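Local coordinates for protein chitinase (Chromobacterium violaceum, PDB 4TXG) that probably binds chitin and hydrolyses its glycosidic bonds, as a family GH18 glycoside hydrolase whose catalytic domain is a TIM barrel, at residues Ala589-Ile592 against Asp593-Val597; Thr441-Ala444 against Tyr445-Arg449; Pro206-Pro209 against Ala210-Met213. All coordinates share one frame; numbering follows the deposited sequence.

Interaction 1. Residues Ala589-Ile592 against Asp593-Val597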
# COMPACT_ATOMS: atom_id res chain seq x y z
N ALA A 589 -6.80 -6.41 13.89
CA ALA A 589 -7.67 -7.41 13.29
C ALA A 589 -9.14 -7.12 13.62
O ALA A 589 -10.01 -7.30 12.78
CB ALA A 589 -7.29 -8.81 13.74
N ALA A 590 -9.40 -6.67 14.84
CA ALA A 590 -10.77 -6.31 15.21
C ALA A 590 -11.26 -5.15 14.35
O ALA A 590 -12.40 -5.14 13.89
CB ALA A 590 -10.86 -5.95 16.70
N TRP A 591 -10.36 -4.19 14.13
CA TRP A 591 -10.65 -3.01 13.33
C TRP A 591 -10.92 -3.37 11.87
O TRP A 591 -11.81 -2.80 11.23
CB TRP A 591 -9.49 -2.02 13.47
CG TRP A 591 -9.57 -0.78 12.61
CD1 TRP A 591 -10.10 0.43 12.95
CD2 TRP A 591 -9.08 -0.64 11.27
NE1 TRP A 591 -9.97 1.32 11.90
CE2 TRP A 591 -9.35 0.68 10.86
CE3 TRP A 591 -8.43 -1.51 10.39
CZ2 TRP A 591 -9.01 1.14 9.59
CZ3 TRP A 591 -8.08 -1.05 9.13
CH2 TRP A 591 -8.38 0.27 8.74
N ILE A 592 -10.16 -4.32 11.34
CA ILE A 592 -10.36 -4.85 9.99
C ILE A 592 -11.75 -5.45 9.85
O ILE A 592 -12.48 -5.16 8.90
CB ILE A 592 -9.29 -5.94 9.64
CG1 ILE A 592 -7.90 -5.32 9.46
CG2 ILE A 592 -9.70 -6.72 8.39
CD1 ILE A 592 -7.74 -4.48 8.20
N ASP A 593 -12.12 -6.30 10.81
CA ASP A 593 -13.39 -7.00 10.71
C ASP A 593 -14.56 -6.03 10.88
O ASP A 593 -15.54 -6.12 10.15
CB ASP A 593 -13.49 -8.11 11.75
CG ASP A 593 -13.34 -9.51 11.13
OD1 ASP A 593 -13.49 -9.67 9.89
OD2 ASP A 593 -13.07 -10.46 11.90
N ALA A 594 -14.44 -5.10 11.82
CA ALA A 594 -15.53 -4.18 12.10
C ALA A 594 -15.79 -3.21 10.94
O ALA A 594 -16.93 -2.82 10.70
CB ALA A 594 -15.24 -3.40 13.40
N ASN A 595 -14.73 -2.84 10.22
CA ASN A 595 -14.86 -1.98 9.05
C ASN A 595 -15.03 -2.75 7.74
O ASN A 595 -15.11 -2.14 6.67
CB ASN A 595 -13.63 -1.07 8.93
CG ASN A 595 -13.69 0.09 9.89
OD1 ASN A 595 -14.45 1.04 9.67
ND2 ASN A 595 -12.91 0.04 10.97
N ASN A 596 -15.09 -4.08 7.84
CA ASN A 596 -15.15 -4.96 6.68
C ASN A 596 -14.13 -4.60 5.60
O ASN A 596 -14.43 -4.57 4.41
CB ASN A 596 -16.56 -4.98 6.10
CG ASN A 596 -17.55 -5.67 7.02
OD1 ASN A 596 -17.39 -6.84 7.36
ND2 ASN A 596 -18.58 -4.94 7.44
N VAL A 597 -12.91 -4.34 6.06
CA VAL A 597 -11.80 -4.04 5.16
C VAL A 597 -11.44 -5.30 4.37
O VAL A 597 -11.67 -6.41 4.83
CB VAL A 597 -10.58 -3.51 5.95
CG1 VAL A 597 -9.48 -3.02 5.02
CG2 VAL A 597 -11.03 -2.37 6.86

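Interaction 2. Residues Thr441-Ala444 against Tyr445-Arg449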
# COMPACT_ATOMS: atom_id res chain seq x y z
N THR A 441 -2.76 4.27 10.43
CA THR A 441 -3.39 3.29 9.55
C THR A 441 -4.84 3.65 9.23
O THR A 441 -5.28 3.55 8.08
CB THR A 441 -3.33 1.90 10.21
OG1 THR A 441 -1.96 1.57 10.46
CG2 THR A 441 -3.95 0.82 9.32
N ASP A 442 -5.56 4.10 10.25
CA ASP A 442 -6.98 4.44 10.11
C ASP A 442 -7.15 5.57 9.10
O ASP A 442 -8.07 5.53 8.26
CB ASP A 442 -7.57 4.82 11.47
CG ASP A 442 -9.05 5.16 11.42
OD1 ASP A 442 -9.90 4.25 11.54
OD2 ASP A 442 -9.37 6.37 11.28
N TRP A 443 -6.26 6.57 9.14
CA TRP A 443 -6.38 7.71 8.23
C TRP A 443 -6.13 7.25 6.80
O TRP A 443 -6.88 7.61 5.88
CB TRP A 443 -5.40 8.85 8.60
CG TRP A 443 -5.52 10.01 7.64
CD1 TRP A 443 -6.33 11.10 7.76
CD2 TRP A 443 -4.83 10.16 6.39
NE1 TRP A 443 -6.19 11.93 6.67
CE2 TRP A 443 -5.26 11.37 5.81
CE3 TRP A 443 -3.87 9.39 5.71
CZ2 TRP A 443 -4.78 11.84 4.58
CZ3 TRP A 443 -3.40 9.84 4.48
CH2 TRP A 443 -3.86 11.06 3.93
N ALA A 444 -5.08 6.45 6.61
CA ALA A 444 -4.73 5.96 5.28
C ALA A 444 -5.84 5.10 4.68
O ALA A 444 -6.14 5.22 3.49
CB ALA A 444 -3.43 5.16 5.35
N TYR A 445 -6.44 4.23 5.48
CA TYR A 445 -7.57 3.44 5.01
C TYR A 445 -8.67 4.37 4.49
O TYR A 445 -9.23 4.19 3.40
CB TYR A 445 -8.12 2.55 6.13
CG TYR A 445 -9.53 2.06 5.86
CD1 TYR A 445 -9.78 1.06 4.92
CD2 TYR A 445 -10.60 2.61 6.55
CE1 TYR A 445 -11.07 0.62 4.68
CE2 TYR A 445 -11.90 2.17 6.30
CZ TYR A 445 -12.12 1.19 5.37
OH TYR A 445 -13.41 0.76 5.13
N HIS A 446 -8.99 5.38 5.29
CA HIS A 446 -10.08 6.28 4.92
C HIS A 446 -9.74 7.12 3.70
O HIS A 446 -10.64 7.46 2.91
CB HIS A 446 -10.46 7.14 6.12
CG HIS A 446 -11.35 6.42 7.08
ND1 HIS A 446 -12.62 6.02 6.74
CD2 HIS A 446 -11.12 5.95 8.34
CE1 HIS A 446 -13.16 5.37 7.76
NE2 HIS A 446 -12.28 5.32 8.74
N TYR A 447 -8.46 7.42 3.51
CA TYR A 447 -8.04 8.07 2.27
C TYR A 447 -8.42 7.20 1.07
O TYR A 447 -9.03 7.67 0.10
CB TYR A 447 -6.52 8.35 2.27
CG TYR A 447 -6.01 8.74 0.90
CD1 TYR A 447 -5.63 7.77 -0.03
CD2 TYR A 447 -5.94 10.08 0.51
CE1 TYR A 447 -5.21 8.12 -1.30
CE2 TYR A 447 -5.50 10.43 -0.76
CZ TYR A 447 -5.14 9.44 -1.66
OH TYR A 447 -4.69 9.77 -2.94
N TYR A 448 -8.05 5.92 1.11
CA TYR A 448 -8.24 5.06 -0.06
C TYR A 448 -9.72 4.75 -0.34
O TYR A 448 -10.08 4.44 -1.47
CB TYR A 448 -7.41 3.77 0.09
CG TYR A 448 -5.96 4.10 -0.23
CD1 TYR A 448 -5.54 4.27 -1.54
CD2 TYR A 448 -5.03 4.30 0.78
CE1 TYR A 448 -4.24 4.63 -1.85
CE2 TYR A 448 -3.71 4.66 0.49
CZ TYR A 448 -3.32 4.81 -0.83
OH TYR A 448 -2.02 5.17 -1.17
N ARG A 449 -10.58 4.88 0.67
CA ARG A 449 -12.01 4.68 0.44
C ARG A 449 -12.63 5.77 -0.43
O ARG A 449 -13.76 5.63 -0.90
CB ARG A 449 -12.77 4.60 1.76
CG ARG A 449 -12.51 3.30 2.51
CD ARG A 449 -13.16 2.12 1.79
NE ARG A 449 -14.60 2.15 2.03
CZ ARG A 449 -15.48 2.66 1.19
NH1 ARG A 449 -15.07 3.15 0.02
NH2 ARG A 449 -16.76 2.67 1.50
O HOH W 1 -12.36 4.66 11.38

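Interaction 3. Residues Pro206-Pro209 against Ala210-Met213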
# COMPACT_ATOMS: atom_id res chain seq x y z
N PRO A 206 23.13 -17.00 -13.99
CA PRO A 206 23.48 -18.24 -13.29
C PRO A 206 23.47 -18.04 -11.78
O PRO A 206 24.04 -17.07 -11.28
CB PRO A 206 24.90 -18.54 -13.79
CG PRO A 206 25.00 -17.83 -15.11
CD PRO A 206 24.17 -16.59 -14.95
N GLY A 207 22.79 -18.94 -11.07
CA GLY A 207 22.76 -18.89 -9.63
C GLY A 207 21.69 -17.98 -9.05
O GLY A 207 21.60 -17.84 -7.83
N ASN A 208 20.88 -17.35 -9.90
CA ASN A 208 19.86 -16.43 -9.38
C ASN A 208 18.82 -17.20 -8.54
O ASN A 208 18.48 -18.34 -8.85
CB ASN A 208 19.20 -15.65 -10.52
CG ASN A 208 18.07 -16.41 -11.18
OD1 ASN A 208 16.93 -16.40 -10.71
ND2 ASN A 208 18.38 -17.08 -12.29
N PRO A 209 18.36 -16.58 -7.45
CA PRO A 209 17.49 -17.29 -6.49
C PRO A 209 16.08 -17.57 -7.03
O PRO A 209 15.47 -18.54 -6.58
CB PRO A 209 17.45 -16.35 -5.28
CG PRO A 209 17.78 -14.98 -5.84
CD PRO A 209 18.76 -15.25 -6.95
N ALA A 210 15.59 -16.77 -7.97
CA ALA A 210 14.25 -16.98 -8.50
C ALA A 210 14.13 -18.28 -9.29
O ALA A 210 13.16 -19.02 -9.13
CB ALA A 210 13.82 -15.81 -9.39
N THR A 211 15.11 -18.55 -10.15
CA THR A 211 14.98 -19.66 -11.11
C THR A 211 16.18 -20.57 -11.24
O THR A 211 16.12 -21.56 -11.98
CB THR A 211 14.67 -19.13 -12.54
OG1 THR A 211 15.80 -18.41 -13.04
CG2 THR A 211 13.45 -18.22 -12.53
N ASP A 212 17.28 -20.28 -10.54
CA ASP A 212 18.49 -21.10 -10.72
C ASP A 212 19.21 -21.37 -9.41
O ASP A 212 20.41 -21.11 -9.27
CB ASP A 212 19.46 -20.45 -11.71
CG ASP A 212 20.54 -21.42 -12.18
OD1 ASP A 212 20.27 -22.64 -12.20
OD2 ASP A 212 21.66 -20.97 -12.53
N MET A 213 18.48 -21.91 -8.44
CA MET A 213 19.05 -22.18 -7.14
C MET A 213 18.38 -23.42 -6.59
O MET A 213 17.22 -23.69 -6.90
CB MET A 213 18.88 -20.96 -6.21
CG MET A 213 19.45 -21.15 -4.81
SD MET A 213 19.44 -19.60 -3.88
CE MET A 213 20.74 -18.66 -4.70

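Interaction 1. Residues Ala589-Ile592 against Asp593-Val597
Asn595 folds back over Trp591 at the C-terminal end of helix 582-594, and the two residues meet twice. The Asn595 ND2 amide nitrogen donates to Trp591 O at 3.1 Å, with that oxygen close to the amide plane, while the Asn595 backbone N donates to the same oxygen. The two donors reach Trp591 O from opposite faces of its carbonyl plane, so one acceptor near the helix end is gripped twice; the ND2 bond and the neighbouring indole together limit the rotation of the amide. The same ND2 lies 3.3 Å above one face of the indole, displaced toward the pyrrole rim and nearest to Trp591 NE1. Both nitrogens are donors and do not bond to each other; NE1 is satisfied instead by Asp442 OD1. The indole reaches this place because Trp591 CG stands anti to the backbone N (chi1 175°), which carries the ring out from the helix flank.

One residue on, Ile592 O accepts from Val597 N at 3.0 Å, and Asp593 O takes Asn596 N. With Asn596 at positive phi (46°), these two bonds form a Schellman motif that closes the helix and turns the chain back. Val597 is thereby brought against the last turn: its CB packs on Ile592 CD1 at 3.8 Å, the two side chains crossing at about a right angle, and its CG2 approaches Trp591 CZ3 obliquely at 3.9 Å. Asp593 N and Ala594 N continue the regular helical bonds to Ala589 O and Ala590 O.

Farther out, Asp593 forms salt bridges with Arg153 and Arg154, and Arg154 also bonds Asn596 OD1. Ala589, Ile592 and Asp593 touch Phe636 of helix 627-636, while Trp591 and Val597 rest on Met459 of barrel strand 457-462, just before the chain enters strand 599-603.

Interaction 2. Residues Thr441-Ala444 against Tyr445-Arg449
Two side-chain pairs with i to i+4 spacing, Asp442-His446 and Trp443-Tyr447, mark the short buried helix 441-448 of the GH18 barrel domain. In the first, a water bridges the side chains: it donates to Asp442 OD1 at 2.5 Å and lies 2.7 Å from His446 NE2, in the plane of the imidazole. The carboxylate and ring planes stand 62° apart, with Asp442 CG at the ring edge and OD2 3.4 Å from His446 CD2. With CG anti to the backbone N (chi1 -179°), the carboxylate projects from the helix flank and meets the imidazole edge there. Its two oxygens are also bonded by Trp591 NE1 and Leu730 N, so the buried carboxylate is well supplied with donors, which probably helps it stay ionised.

In the second pair Tyr447 CB sits over the six-membered ring of Trp443, a CH-pi contact 4.3 Å from the centroid. The rings themselves are inclined by only 30° but are slid apart, with centroids 5.9 Å from each other, and barely overlap. Tyr448 turns its edge to Ala444 O, placing CD2 3.1 Å from that oxygen. Tyr445 N, His446 N, Tyr447 N and Tyr448 N bond the carbonyls four residues back.

Trp443, Tyr447 and Tyr448 touch Leu377 of helix 374-377; Ala444 and Tyr448 lie on Val394 of strand 391-395, and Tyr445 on Val457 and Met459 of strand 457-462.

Interaction 3. Residues Pro206-Pro209 against Ala210-Met213
Asn208 reaches across a tight loop to Thr211 and Asp212. From CB its side chain rises with CG between the backbone N and the carbonyl carbon (chi1 83°), which turns the amide back over the residues that follow. CG lies 3.6 Å from Thr211 OG1, and the two amide atoms then part. Asn208 OD1 accepts from Thr211 N at 2.9 Å, the donor tilted 35° from the carbonyl plane, and also touches Ala210 CB. Asn208 ND2 donates to Thr211 OG1 at 3.0 Å, with that hydroxyl almost in the amide plane; it also passes Asp212 CB and bonds Ala205 O. Asn208 O takes Asp212 N at 2.8 Å, an i to i+4 bond closing an alpha-turn.

Asp212 returns the link: its OD2 accepts from Gly207 N at 2.7 Å along a nearly straight bond, met on the anti side and out of the carboxylate plane. Met213 bends at chi3 (-71°) to curl over Pro209, with SD 4.1 Å from Pro209 CB and CE 3.3 Å from Gly207 O.

Backbone bonds to Gly231, His232 and Phe233 hold the loop, which follows strand 199-200, against the start of helix 231-242. The side-chain bonds supplement the alpha-turn: Asn208 accepts through OD1 and donates through ND2, which defines which way round its amide lies, and the probable negative charge of Asp212 would strengthen the bond to Gly207 N.

How the interactions relate
Along the chain the order is interaction 3, interaction 2, interaction 1, all within the family 18 glycoside hydrolase range. Interactions 1 and 2 have centres 13 Å apart and touch directly: helices 582-594 and 441-448 meet through Trp591, which packs against Asp442 and Tyr445, while both helices rest on strand 457-462 of the barrel sheet. Residues about 150 positions apart in sequence are thus brought together beside that strand. Interaction 3, in the loop between strand 199-200 and helix 231-242, lies apart, its centre about 40 Å from the centre of interaction 1 and 39 Å from that of interaction 2, and makes no touch with either.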